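Long-range contacts in Can2 (Sulfobacillus thermosulfidooxidans, PDB 7BDV), which binds cyclic tetra-adenylate through its CARF domains and acts as a dual-specificity nuclease that potentiates type III CRISPR defence: residues C16-L22 with R48-F52; P24-P28 with N93-G97; Y146-F152 with R318-I322. One frame throughout, in Å; residues are numbered along the deposited sequence.

Contact 1. Residues C16-L22 with R48-F52; sequences CLLSDHL and RVQRF. With nucleotides of chain E.
Arg48 lays one face of its guanidinium on the Ser19-Asp20 peptide, with Ser19 C 3.5 Å above the plane and over the centre of the group. An extended chain (chi3 -175°) carries the charge from helix 47-55 to this loop. The Asp20 carboxylate meets it in a skewed salt bridge, OD1 to Arg48 NH2 at 3.2 Å, the two planes inclined by 69°. In the guanidinium plane, Arg48 NH1 donates over 3.0 Å to a water that itself donates to Leu18 O, and C2 of A4 of chain E also lies at the edge. Nearer the helix the contact turns apolar. Leu18 CD1 approaches Val49 CG2 to 4.0 Å, Leu22 CD1 reaches Arg51 CB at 3.5 Å with the side chains roughly perpendicular, and Cys16 SG stands obliquely to the Phe52 ring in a sulfur-aromatic contact. On the ligand side, Asp20 OD2 accepts from O2' of A4 of chain E at 2.5 Å, while Ser19 OG at 2.6 Å and His21 N both donate to OP1 of A1 of chain E. Arg48 therefore both borders the adenine and, through its salt bridge, helps to place Asp20, where its charge would be expected to favour the carboxylate form.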
loop_
_atom_site.group_PDB
_atom_site.type_symbol
_atom_site.label_atom_id
_atom_site.label_comp_id
_atom_site.label_asym_id
_atom_site.label_seq_id
_atom_site.Cartn_x
_atom_site.Cartn_y
_atom_site.Cartn_z
ATOM N N CYS A 16 17.867 14.120 -14.127
ATOM C CA CYS A 16 16.950 13.076 -13.625
ATOM C C CYS A 16 15.492 13.500 -13.723
ATOM O O CYS A 16 15.166 14.718 -13.796
ATOM C CB CYS A 16 17.382 12.541 -12.275
ATOM S SG CYS A 16 17.753 13.821 -11.075
ATOM N N LEU A 17 14.639 12.483 -13.822
ATOM C CA LEU A 17 13.181 12.649 -14.057
ATOM C C LEU A 17 12.490 12.404 -12.725
ATOM O O LEU A 17 12.557 11.255 -12.262
ATOM C CB LEU A 17 12.724 11.617 -15.101
ATOM C CG LEU A 17 13.107 11.886 -16.544
ATOM C CD1 LEU A 17 14.592 12.117 -16.696
ATOM C CD2 LEU A 17 12.678 10.725 -17.423
ATOM N N LEU A 18 11.807 13.398 -12.150
ATOM C CA LEU A 18 11.192 13.269 -10.811
ATOM C C LEU A 18 9.810 12.608 -10.931
ATOM O O LEU A 18 9.062 12.910 -11.876
ATOM C CB LEU A 18 11.066 14.643 -10.156
ATOM C CG LEU A 18 12.399 15.342 -9.881
ATOM C CD1 LEU A 18 12.230 16.428 -8.826
ATOM C CD2 LEU A 18 13.473 14.361 -9.428
ATOM N N SER A 19 9.459 11.823 -9.926
ATOM C CA SER A 19 8.250 10.963 -9.915
ATOM C C SER A 19 7.976 10.522 -8.486
ATOM O O SER A 19 8.706 11.029 -7.555
ATOM C CB SER A 19 8.442 9.807 -10.878
ATOM O OG SER A 19 9.530 8.998 -10.527
ATOM N N ASP A 20 6.991 9.638 -8.258
ATOM C CA ASP A 20 6.643 9.200 -6.882
ATOM C C ASP A 20 7.879 8.808 -6.084
ATOM O O ASP A 20 7.896 9.125 -4.869
ATOM C CB ASP A 20 5.654 8.034 -6.859
ATOM C CG ASP A 20 4.260 8.444 -7.292
ATOM O OD1 ASP A 20 3.700 9.374 -6.658
ATOM O OD2 ASP A 20 3.769 7.864 -8.293
ATOM N N HIS A 21 8.817 8.052 -6.662
ATOM C CA HIS A 21 9.950 7.467 -5.910
ATOM C C HIS A 21 11.237 8.195 -6.303
ATOM O O HIS A 21 11.768 7.886 -7.337
ATOM C CB HIS A 21 10.032 5.951 -6.108
ATOM C CG HIS A 21 8.752 5.311 -5.666
ATOM N ND1 HIS A 21 8.459 5.081 -4.333
ATOM C CD2 HIS A 21 7.689 4.884 -6.370
ATOM C CE1 HIS A 21 7.249 4.551 -4.245
ATOM N NE2 HIS A 21 6.760 4.382 -5.488
ATOM N N LEU A 22 11.692 9.108 -5.450
ATOM C CA LEU A 22 12.892 9.950 -5.673
ATOM C C LEU A 22 14.176 9.162 -5.421
ATOM O O LEU A 22 15.247 9.622 -5.901
ATOM C CB LEU A 22 12.809 11.175 -4.737
ATOM C CG LEU A 22 11.639 12.108 -5.020
ATOM C CD1 LEU A 22 11.655 13.303 -4.103
ATOM C CD2 LEU A 22 11.631 12.551 -6.488
ATOM N N ARG A 48 8.210 17.743 -5.163
ATOM C CA ARG A 48 9.262 16.705 -5.367
ATOM C C ARG A 48 10.648 17.356 -5.471
ATOM O O ARG A 48 11.628 16.741 -5.039
ATOM C CB ARG A 48 8.993 15.880 -6.624
ATOM C CG ARG A 48 7.820 14.934 -6.430
ATOM C CD ARG A 48 7.370 14.287 -7.706
ATOM N NE ARG A 48 6.185 13.512 -7.387
ATOM C CZ ARG A 48 5.367 12.975 -8.285
ATOM N NH1 ARG A 48 5.603 13.102 -9.583
ATOM N NH2 ARG A 48 4.318 12.283 -7.853
ATOM N N VAL A 49 10.726 18.537 -6.061
ATOM C CA VAL A 49 11.988 19.316 -6.122
ATOM C C VAL A 49 12.444 19.571 -4.679
ATOM O O VAL A 49 13.630 19.376 -4.403
ATOM C CB VAL A 49 11.836 20.610 -6.951
ATOM C CG1 VAL A 49 13.099 21.449 -6.893
ATOM C CG2 VAL A 49 11.486 20.291 -8.395
ATOM N N GLN A 50 11.521 19.936 -3.786
ATOM C CA GLN A 50 11.835 20.313 -2.370
ATOM C C GLN A 50 12.276 19.060 -1.595
ATOM O O GLN A 50 13.282 19.124 -0.847
ATOM C CB GLN A 50 10.625 21.022 -1.761
ATOM C CG GLN A 50 10.776 21.519 -0.325
ATOM C CD GLN A 50 9.623 22.418 0.097
ATOM O OE1 GLN A 50 9.270 23.381 -0.592
ATOM N NE2 GLN A 50 9.032 22.146 1.254
ATOM N N ARG A 51 11.595 17.928 -1.798
ATOM C CA ARG A 51 12.043 16.633 -1.205
ATOM C C ARG A 51 13.453 16.278 -1.683
ATOM O O ARG A 51 14.244 15.846 -0.838
ATOM C CB ARG A 51 11.063 15.522 -1.517
ATOM C CG ARG A 51 9.741 15.729 -0.801
ATOM C CD ARG A 51 8.901 14.503 -1.053
ATOM N NE ARG A 51 7.589 14.576 -0.451
ATOM C CZ ARG A 51 6.693 13.609 -0.545
ATOM N NH1 ARG A 51 6.970 12.505 -1.225
ATOM N NH2 ARG A 51 5.514 13.761 0.026
ATOM N N PHE A 52 13.749 16.451 -2.966
ATOM C CA PHE A 52 15.074 16.135 -3.551
ATOM C C PHE A 52 16.150 16.993 -2.867
ATOM O O PHE A 52 17.232 16.466 -2.607
ATOM C CB PHE A 52 15.099 16.383 -5.054
ATOM C CG PHE A 52 16.376 15.947 -5.719
ATOM C CD1 PHE A 52 17.478 16.785 -5.753
ATOM C CD2 PHE A 52 16.506 14.667 -6.251
ATOM C CE1 PHE A 52 18.675 16.363 -6.317
ATOM C CE2 PHE A 52 17.691 14.253 -6.818
ATOM C CZ PHE A 52 18.780 15.097 -6.853
ATOM P P A E 1 7.926 5.812 -10.314
ATOM O OP1 A E 1 8.406 6.953 -9.434
ATOM O OP2 A E 1 7.098 4.844 -9.485
ATOM O "O5'" A E 1 9.184 5.070 -10.941
ATOM C "C5'" A E 1 10.174 4.598 -10.033
ATOM C "C4'" A E 1 11.055 3.660 -10.791
ATOM O "O4'" A E 1 12.272 3.478 -10.039
ATOM C "C3'" A E 1 10.501 2.244 -10.989
ATOM O "O3'" A E 1 11.194 1.647 -12.044
ATOM C "C2'" A E 1 11.007 1.535 -9.747
ATOM O "O2'" A E 1 11.043 0.141 -9.951
ATOM C "C1'" A E 1 12.423 2.115 -9.720
ATOM N N9 A E 1 13.162 2.072 -8.501
ATOM C C8 A E 1 14.500 1.812 -8.419
ATOM N N7 A E 1 14.959 1.869 -7.201
ATOM C C5 A E 1 13.864 2.219 -6.442
ATOM C C6 A E 1 13.709 2.451 -5.069
ATOM N N6 A E 1 14.697 2.371 -4.188
ATOM N N1 A E 1 12.485 2.808 -4.645
ATOM C C2 A E 1 11.493 2.896 -5.528
ATOM N N3 A E 1 11.506 2.669 -6.819
ATOM C C4 A E 1 12.744 2.359 -7.234
ATOM P P A E 4 4.539 4.139 -16.471
ATOM O OP1 A E 4 4.573 5.004 -17.678
ATOM O OP2 A E 4 5.390 3.004 -16.015
ATOM O "O5'" A E 4 4.724 5.331 -15.414
ATOM C "C5'" A E 4 4.871 5.070 -14.042
ATOM C "C4'" A E 4 5.782 6.146 -13.502
ATOM O "O4'" A E 4 5.249 7.458 -13.862
ATOM C "C3'" A E 4 5.913 6.143 -11.984
ATOM O "O3'" A E 4 7.303 6.334 -11.679
ATOM C "C2'" A E 4 5.022 7.313 -11.574
ATOM O "O2'" A E 4 5.299 7.834 -10.290
ATOM C "C1'" A E 4 5.285 8.283 -12.720
ATOM N N9 A E 4 4.304 9.332 -12.886
ATOM C C8 A E 4 2.912 9.204 -12.946
ATOM N N7 A E 4 2.315 10.369 -13.124
ATOM C C5 A E 4 3.352 11.303 -13.157
ATOM C C6 A E 4 3.368 12.711 -13.284
ATOM N N6 A E 4 2.262 13.428 -13.413
ATOM N N1 A E 4 4.572 13.358 -13.253
ATOM C C2 A E 4 5.673 12.611 -13.087
ATOM N N3 A E 4 5.781 11.280 -12.969
ATOM C C4 A E 4 4.572 10.679 -12.998
HETATM O O HOH W 1 7.282 14.976 -11.129
#

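Contact 2. Residues P24-P28 with N93-G97; sequences PNVIP and NVTGG. With nucleotides of chain E.
Asn93 ND2 is held by two oxygens, Pro24 O on helix 23-31 and the hydroxyl of Tyr14. Its bond to Pro24 O is 2.9 Å long with an N-H...O angle of 146°; the acceptor is close to the Asn93 amide plane, but the donor is tilted 32° from the carbonyl plane of Pro24. The other end of the same amide is turned back on its own loop, where Asn93 OD1 accepts from Thr95 N at 3.1 Å, closing an Asx turn. The rotation of the amide is thus defined from both ends, and the Asn25 side chain packs obliquely against it. Thr95 sends CG2 anti to its backbone N, which sets this methyl 3.6 Å from Pro24 CB and 3.5 Å from O4' of A1 of chain E. Pro24 adds to the same sugar contact with CG, 3.6 Å from O4', while its CD comes 4.0 Å from C5 of the adenine. Further along, Gly97 O lies 3.2 Å from C4' of A4 of chain E, and Lys99 of the second subunit donates to both Thr95 O and Gly97 O, tying the loop to the dimer. Asn93, Thr95 and the lysine at position 99 match the [DN]-X-[ST]-X-X-X-[RK] signature of CARF domains, beginning at the end of parallel strand 90-93 of the Rossmann-like sheet and running into the loop that follows, at the cyclic oligoadenylate site.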
loop_
_atom_site.group_PDB
_atom_site.type_symbol
_atom_site.label_atom_id
_atom_site.label_comp_id
_atom_site.label_asym_id
_atom_site.label_seq_id
_atom_site.Cartn_x
_atom_site.Cartn_y
_atom_site.Cartn_z
ATOM N N PRO A 24 15.876 6.460 -6.535
ATOM C CA PRO A 24 16.846 6.077 -7.551
ATOM C C PRO A 24 17.542 7.295 -8.206
ATOM O O PRO A 24 18.561 7.100 -8.817
ATOM C CB PRO A 24 16.046 5.315 -8.601
ATOM C CG PRO A 24 14.598 5.675 -8.335
ATOM C CD PRO A 24 14.504 6.133 -6.897
ATOM N N ASN A 25 16.992 8.501 -8.061
ATOM C CA ASN A 25 17.668 9.763 -8.483
ATOM C C ASN A 25 18.620 10.255 -7.384
ATOM O O ASN A 25 19.644 10.887 -7.715
ATOM C CB ASN A 25 16.638 10.835 -8.811
ATOM C CG ASN A 25 15.742 10.425 -9.961
ATOM O OD1 ASN A 25 14.512 10.611 -9.916
ATOM N ND2 ASN A 25 16.382 9.988 -11.038
ATOM N N VAL A 26 18.313 9.982 -6.121
ATOM C CA VAL A 26 19.051 10.545 -4.951
ATOM C C VAL A 26 20.277 9.675 -4.655
ATOM O O VAL A 26 21.328 10.238 -4.314
ATOM C CB VAL A 26 18.112 10.689 -3.742
ATOM C CG1 VAL A 26 18.844 10.852 -2.426
ATOM C CG2 VAL A 26 17.123 11.808 -3.951
ATOM N N ILE A 27 20.147 8.344 -4.767
ATOM C CA ILE A 27 21.213 7.395 -4.375
ATOM C C ILE A 27 22.500 7.692 -5.147
ATOM O O ILE A 27 23.560 7.769 -4.534
ATOM C CB ILE A 27 20.737 5.935 -4.504
ATOM C CG1 ILE A 27 19.743 5.578 -3.386
ATOM C CG2 ILE A 27 21.921 4.997 -4.519
ATOM N N PRO A 28 22.494 7.847 -6.490
ATOM C CA PRO A 28 23.714 8.206 -7.214
ATOM C C PRO A 28 24.358 9.557 -6.835
ATOM O O PRO A 28 25.561 9.682 -6.951
ATOM C CB PRO A 28 23.267 8.211 -8.676
ATOM C CG PRO A 28 22.031 7.329 -8.687
ATOM C CD PRO A 28 21.348 7.649 -7.393
ATOM N N ASN A 93 20.014 9.911 -15.835
ATOM C CA ASN A 93 19.375 8.885 -14.978
ATOM C C ASN A 93 17.955 8.679 -15.506
ATOM O O ASN A 93 17.150 9.554 -15.330
ATOM C CB ASN A 93 19.432 9.267 -13.508
ATOM C CG ASN A 93 18.975 8.126 -12.612
ATOM O OD1 ASN A 93 18.261 7.210 -13.050
ATOM N ND2 ASN A 93 19.364 8.197 -11.361
ATOM N N VAL A 94 17.700 7.549 -16.170
ATOM C CA VAL A 94 16.438 7.274 -16.914
ATOM C C VAL A 94 15.485 6.460 -16.010
ATOM O O VAL A 94 14.442 5.987 -16.508
ATOM C CB VAL A 94 16.773 6.555 -18.242
ATOM C CG1 VAL A 94 17.217 5.113 -18.026
ATOM C CG2 VAL A 94 15.643 6.615 -19.274
ATOM N N THR A 95 15.800 6.302 -14.722
ATOM C CA THR A 95 15.041 5.420 -13.773
ATOM C C THR A 95 13.706 6.089 -13.391
ATOM O O THR A 95 12.698 5.409 -13.228
ATOM C CB THR A 95 15.820 5.103 -12.486
ATOM O OG1 THR A 95 17.219 4.991 -12.751
ATOM C CG2 THR A 95 15.320 3.842 -11.807
ATOM N N GLY A 96 13.701 7.408 -13.226
ATOM C CA GLY A 96 12.497 8.163 -12.871
ATOM C C GLY A 96 11.547 8.359 -14.038
ATOM O O GLY A 96 11.917 8.048 -15.177
ATOM N N GLY A 97 10.360 8.858 -13.729
ATOM C CA GLY A 97 9.426 9.503 -14.667
ATOM C C GLY A 97 8.421 8.504 -15.209
ATOM O O GLY A 97 8.488 7.308 -14.837
ATOM P P A E 1 7.926 5.812 -10.314
ATOM O OP1 A E 1 8.406 6.953 -9.434
ATOM O OP2 A E 1 7.098 4.844 -9.485
ATOM O "O5'" A E 1 9.184 5.070 -10.941
ATOM C "C5'" A E 1 10.174 4.598 -10.033
ATOM C "C4'" A E 1 11.055 3.660 -10.791
ATOM O "O4'" A E 1 12.272 3.478 -10.039
ATOM C "C3'" A E 1 10.501 2.244 -10.989
ATOM O "O3'" A E 1 11.194 1.647 -12.044
ATOM C "C2'" A E 1 11.007 1.535 -9.747
ATOM O "O2'" A E 1 11.043 0.141 -9.951
ATOM C "C1'" A E 1 12.423 2.115 -9.720
ATOM N N9 A E 1 13.162 2.072 -8.501
ATOM C C8 A E 1 14.500 1.812 -8.419
ATOM N N7 A E 1 14.959 1.869 -7.201
ATOM C C5 A E 1 13.864 2.219 -6.442
ATOM C C6 A E 1 13.709 2.451 -5.069
ATOM N N6 A E 1 14.697 2.371 -4.188
ATOM N N1 A E 1 12.485 2.808 -4.645
ATOM C C2 A E 1 11.493 2.896 -5.528
ATOM N N3 A E 1 11.506 2.669 -6.819
ATOM C C4 A E 1 12.744 2.359 -7.234
ATOM P P A E 4 4.539 4.139 -16.471
ATOM O OP1 A E 4 4.573 5.004 -17.678
ATOM O OP2 A E 4 5.390 3.004 -16.015
ATOM O "O5'" A E 4 4.724 5.331 -15.414
ATOM C "C5'" A E 4 4.871 5.070 -14.042
ATOM C "C4'" A E 4 5.782 6.146 -13.502
ATOM O "O4'" A E 4 5.249 7.458 -13.862
ATOM C "C3'" A E 4 5.913 6.143 -11.984
ATOM O "O3'" A E 4 7.303 6.334 -11.679
ATOM C "C2'" A E 4 5.022 7.313 -11.574
ATOM O "O2'" A E 4 5.299 7.834 -10.290
ATOM C "C1'" A E 4 5.285 8.283 -12.720
ATOM N N9 A E 4 4.304 9.332 -12.886
ATOM C C8 A E 4 2.912 9.204 -12.946
ATOM N N7 A E 4 2.315 10.369 -13.124
ATOM C C5 A E 4 3.352 11.303 -13.157
ATOM C C6 A E 4 3.368 12.711 -13.284
ATOM N N6 A E 4 2.262 13.428 -13.413
ATOM N N1 A E 4 4.572 13.358 -13.253
ATOM C C2 A E 4 5.673 12.611 -13.087
ATOM N N3 A E 4 5.781 11.280 -12.969
ATOM C C4 A E 4 4.572 10.679 -12.998
#

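Contact 3. Residues Y146-F152 with R318-I322; sequences YLACYGF and RVAGI
Three aromatic rings of residues 146-152 receive residues 318-321, at the C-terminal part of helix 306-320, two by a face and one by an edge. The Tyr150 ring takes the Ala320-Gly321 peptide over one face, with Gly321 N 3.8 Å above the plane and displaced toward the rim. On Phe152, Val319 CG2 lies over one face, 4.0 Å from the centroid and 12° off the ring normal, which is a CH-pi contact over the ring centre. Tyr146 instead offers its edge, and Ala320 C lies in the ring plane. From that edge Tyr146 OH donates to Ala320 O over a short 2.5 Å, the donor tilted 17° from the carbonyl plane. CG anti to the backbone N (chi1 -172°) directs the Tyr146 ring so that its hydroxyl meets this oxygen. Val319 divides its methyls between two neighbours: CG2 goes to Phe152, while CG1 touches Leu147 CD2 at 3.5 Å, those two side chains lying alongside one another. Gly321 CA, without a side chain, approaches Tyr150 OH to 3.5 Å. That hydroxyl is hydrogen-bonded to His21 ND1 and to a water, which makes a weak bond to Ala320 O, and Tyr150 packs against an adenine base of the bound cyclic tetra-adenylate. At the margin, Arg318 forms a salt bridge with Asp313 of the second subunit. The backbone of Phe152 is tied to the end of helix 143-148. Phe152 N reaches Leu147 O at 2.9 Å, Gly151 N reaches Ala148 O at 3.0 Å, and Leu147 O also accepts from Tyr150 N. This is a Schellman motif with Gly151 as the C-prime residue, here terminating helix 143-148 where the CARF part abuts the nuclease domain.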
loop_
_atom_site.group_PDB
_atom_site.type_symbol
_atom_site.label_atom_id
_atom_site.label_comp_id
_atom_site.label_asym_id
_atom_site.label_seq_id
_atom_site.Cartn_x
_atom_site.Cartn_y
_atom_site.Cartn_z
ATOM N N TYR A 146 16.484 8.787 3.501
ATOM C CA TYR A 146 15.462 7.865 2.952
ATOM C C TYR A 146 14.098 8.484 3.246
ATOM O O TYR A 146 13.330 8.708 2.291
ATOM C CB TYR A 146 15.665 6.460 3.521
ATOM C CG TYR A 146 14.788 5.432 2.870
ATOM C CD1 TYR A 146 13.414 5.437 3.068
ATOM C CD2 TYR A 146 15.340 4.440 2.088
ATOM C CE1 TYR A 146 12.606 4.480 2.460
ATOM C CE2 TYR A 146 14.552 3.468 1.483
ATOM C CZ TYR A 146 13.180 3.492 1.672
ATOM O OH TYR A 146 12.413 2.523 1.095
ATOM N N LEU A 147 13.821 8.802 4.508
ATOM C CA LEU A 147 12.518 9.363 4.960
ATOM C C LEU A 147 12.241 10.694 4.262
ATOM O O LEU A 147 11.074 10.899 3.872
ATOM C CB LEU A 147 12.503 9.506 6.474
ATOM C CG LEU A 147 12.488 8.198 7.267
ATOM C CD1 LEU A 147 12.550 8.501 8.735
ATOM C CD2 LEU A 147 11.269 7.348 6.962
ATOM N N ALA A 148 13.261 11.538 4.065
ATOM C CA ALA A 148 13.132 12.828 3.341
ATOM C C ALA A 148 12.561 12.619 1.929
ATOM O O ALA A 148 11.771 13.443 1.477
ATOM C CB ALA A 148 14.476 13.529 3.260
ATOM N N CYS A 149 12.926 11.550 1.231
ATOM C CA CYS A 149 12.417 11.286 -0.135
ATOM C C CYS A 149 10.903 11.100 -0.130
ATOM O O CYS A 149 10.286 11.325 -1.211
ATOM C CB CYS A 149 13.040 10.032 -0.743
ATOM S SG CYS A 149 14.808 10.184 -1.068
ATOM N N TYR A 150 10.317 10.719 1.008
ATOM C CA TYR A 150 8.848 10.485 1.163
ATOM C C TYR A 150 8.224 11.590 2.029
ATOM O O TYR A 150 7.063 11.485 2.406
ATOM C CB TYR A 150 8.639 9.076 1.728
ATOM C CG TYR A 150 9.033 8.003 0.753
ATOM C CD1 TYR A 150 8.183 7.670 -0.283
ATOM C CD2 TYR A 150 10.262 7.362 0.820
ATOM C CE1 TYR A 150 8.544 6.727 -1.230
ATOM C CE2 TYR A 150 10.615 6.375 -0.092
ATOM C CZ TYR A 150 9.751 6.069 -1.127
ATOM O OH TYR A 150 10.073 5.135 -2.070
ATOM N N GLY A 151 8.961 12.675 2.272
ATOM C CA GLY A 151 8.441 13.859 2.982
ATOM C C GLY A 151 8.359 13.674 4.495
ATOM O O GLY A 151 7.607 14.421 5.156
ATOM N N PHE A 152 9.033 12.664 5.057
ATOM C CA PHE A 152 8.990 12.352 6.503
ATOM C C PHE A 152 10.279 12.819 7.189
ATOM O O PHE A 152 11.336 12.817 6.572
ATOM C CB PHE A 152 8.773 10.856 6.720
ATOM C CG PHE A 152 7.322 10.494 6.523
ATOM C CD1 PHE A 152 6.410 10.670 7.544
ATOM C CD2 PHE A 152 6.860 10.050 5.299
ATOM C CE1 PHE A 152 5.072 10.356 7.370
ATOM C CE2 PHE A 152 5.517 9.744 5.113
ATOM C CZ PHE A 152 4.623 9.908 6.141
ATOM N N ARG A 318 3.463 4.074 2.806
ATOM C CA ARG A 318 3.570 5.558 2.792
ATOM C C ARG A 318 4.994 6.005 3.194
ATOM O O ARG A 318 5.524 6.932 2.548
ATOM C CB ARG A 318 2.475 6.155 3.682
ATOM C CG ARG A 318 2.031 7.571 3.327
ATOM C CD ARG A 318 1.179 7.670 2.076
ATOM N NE ARG A 318 0.054 6.733 2.060
ATOM C CZ ARG A 318 -0.731 6.509 1.005
ATOM N NH1 ARG A 318 -0.524 7.142 -0.141
ATOM N NH2 ARG A 318 -1.732 5.653 1.100
ATOM N N VAL A 319 5.623 5.349 4.166
ATOM C CA VAL A 319 6.876 5.846 4.821
ATOM C C VAL A 319 8.101 5.346 4.056
ATOM O O VAL A 319 9.101 6.079 4.004
ATOM C CB VAL A 319 6.917 5.398 6.291
ATOM C CG1 VAL A 319 8.322 5.373 6.890
ATOM C CG2 VAL A 319 5.946 6.247 7.103
ATOM N N ALA A 320 8.034 4.113 3.552
ATOM C CA ALA A 320 9.160 3.352 2.999
ATOM C C ALA A 320 8.980 3.121 1.490
ATOM O O ALA A 320 9.923 2.634 0.879
ATOM C CB ALA A 320 9.278 2.047 3.753
ATOM N N GLY A 321 7.818 3.454 0.916
ATOM C CA GLY A 321 7.550 3.291 -0.518
ATOM C C GLY A 321 7.461 1.825 -0.915
ATOM O O GLY A 321 7.457 0.983 -0.041
ATOM N N ILE A 322 7.463 1.541 -2.213
ATOM C CA ILE A 322 7.077 0.214 -2.783
ATOM C C ILE A 322 8.227 -0.775 -2.565
ATOM O O ILE A 322 7.935 -1.971 -2.451
ATOM C CB ILE A 322 6.623 0.327 -4.262
ATOM C CG1 ILE A 322 6.083 -1.024 -4.765
ATOM C CG2 ILE A 322 7.722 0.888 -5.161
ATOM C CD1 ILE A 322 5.379 -1.002 -6.114
HETATM O O HOH W 2 10.696 2.190 -2.370
#

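In the fold
From the N terminus, strand 13-17 and the loop after it open contact 1, which closes on helix 47-55. Before that closure helix 23-31 has already opened contact 2, completed beyond strand 90-93, so the two loops cross. Both lie in the CARF domain, both bordering the bound cyclic tetra-adenylate, and they touch where Ser19 OG comes 3.3 Å from Gly97 N. Contact 3 follows in series and spans 165 intervening residues, joining the end of helix 143-148 to helix 306-320 of the nuclease domain. Contacts 1 and 3 also touch through Arg51, whose side chain packs near the backbone of Cys149 to Gly151, so helix 47-55 borders the domain junction directly.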